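Side-chain contact in TssK C (Escherichia coli, PDB 5M2Y), which is a baseplate protein of the type VI secretion system, present here as its C-terminal domain, and probably binds the membrane complex: residues A53-P56 and D57-S60. Sequence-based numbering, arbitrary orientation.
Sequences AGSP and DDVS
Ser55 reaches forward over the turn that follows strand 52-54 and meets Asp57 and Asp58 with its short side chain. Its CB rests 3.8 Å from CB of Asp58. One bond further, Ser55 OG takes a weak hydrogen bond from the backbone N of Asp57 (3.4 Å, N-H...O angle 149°). The backbone N of Asp58 lies 3.1 Å from the same OG. OD1 of Asp57 comes within 3.3 Å of Ser55 OG. OG stands trans to the Ser55 backbone N (chi1 180°) and therefore beside its own carbonyl carbon, near the amide of Asp57. Pro56 and Asp57 lie side by side; the proline ring packs on Ala102, Met103 and Ala106 of helix 97-106, while the backbone O of Pro56 accepts a hydrogen bond from Arg108 NH2. Beyond the turn, OD2 of Asp58 gathers two donors from Ser60: OG at 2.6 Å, on the syn side of the carboxylate, and the backbone N at 3.0 Å, from well above its plane. Ser60 OG in turn accepts from Val62 N. The chain thus leaves strand 52-54, at the edge of the antiparallel sheet, and its exposed loop towards strand 70-75 contains an Asx turn at Asp58.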
loop_
_atom_site.group_PDB
_atom_site.type_symbol
_atom_site.label_atom_id
_atom_site.label_comp_id
_atom_site.label_asym_id
_atom_site.label_seq_id
_atom_site.Cartn_x
_atom_site.Cartn_y
_atom_site.Cartn_z
ATOM N N ALA A 53 6.873 -3.409 -1.102
ATOM C CA ALA A 53 6.416 -3.599 0.262
ATOM C C ALA A 53 7.610 -4.085 1.092
ATOM O O ALA A 53 8.386 -4.939 0.651
ATOM C CB ALA A 53 5.313 -4.637 0.294
ATOM N N GLY A 54 7.772 -3.484 2.255
ATOM C CA GLY A 54 8.849 -3.829 3.170
ATOM C C GLY A 54 8.407 -4.882 4.155
ATOM O O GLY A 54 7.208 -5.099 4.359
ATOM N N SER A 55 9.359 -5.573 4.729
ATOM C CA SER A 55 9.050 -6.606 5.667
ATOM C C SER A 55 8.538 -5.970 6.938
ATOM O O SER A 55 9.179 -5.127 7.467
ATOM C CB SER A 55 10.299 -7.384 6.014
ATOM O OG SER A 55 10.020 -8.393 6.928
ATOM N N PRO A 56 7.374 -6.409 7.390
ATOM C CA PRO A 56 6.800 -5.874 8.612
ATOM C C PRO A 56 7.362 -6.578 9.862
ATOM O O PRO A 56 7.134 -6.098 10.940
ATOM C CB PRO A 56 5.328 -6.219 8.496
ATOM C CG PRO A 56 5.270 -7.383 7.637
ATOM C CD PRO A 56 6.468 -7.360 6.751
ATOM N N ASP A 57 8.075 -7.672 9.678
ATOM C CA ASP A 57 8.554 -8.449 10.805
ATOM C C ASP A 57 9.960 -8.997 10.759
ATOM O O ASP A 57 10.269 -9.873 11.516
ATOM C CB ASP A 57 7.607 -9.623 11.016
ATOM C CG ASP A 57 7.499 -10.535 9.785
ATOM O OD1 ASP A 57 8.211 -10.302 8.839
ATOM O OD2 ASP A 57 6.715 -11.492 9.811
ATOM N N ASP A 58 10.807 -8.478 9.903
ATOM C CA ASP A 58 12.152 -8.985 9.825
ATOM C C ASP A 58 12.938 -8.638 11.072
ATOM O O ASP A 58 12.857 -7.548 11.566
ATOM C CB ASP A 58 12.880 -8.527 8.591
ATOM C CG ASP A 58 14.141 -9.301 8.356
ATOM O OD1 ASP A 58 14.073 -10.456 7.946
ATOM O OD2 ASP A 58 15.166 -8.730 8.603
ATOM N N VAL A 59 13.686 -9.629 11.550
ATOM C CA VAL A 59 14.509 -9.495 12.725
ATOM C C VAL A 59 15.999 -9.657 12.433
ATOM O O VAL A 59 16.794 -9.754 13.337
ATOM C CB VAL A 59 14.023 -10.430 13.847
ATOM C CG1 VAL A 59 12.671 -9.998 14.329
ATOM C CG2 VAL A 59 13.935 -11.862 13.369
ATOM N N SER A 60 16.370 -9.657 11.161
ATOM C CA SER A 60 17.760 -9.740 10.766
ATOM C C SER A 60 18.483 -8.404 10.856
ATOM O O SER A 60 17.856 -7.399 11.070
ATOM C CB SER A 60 17.877 -10.295 9.343
ATOM O OG SER A 60 17.650 -9.330 8.390
#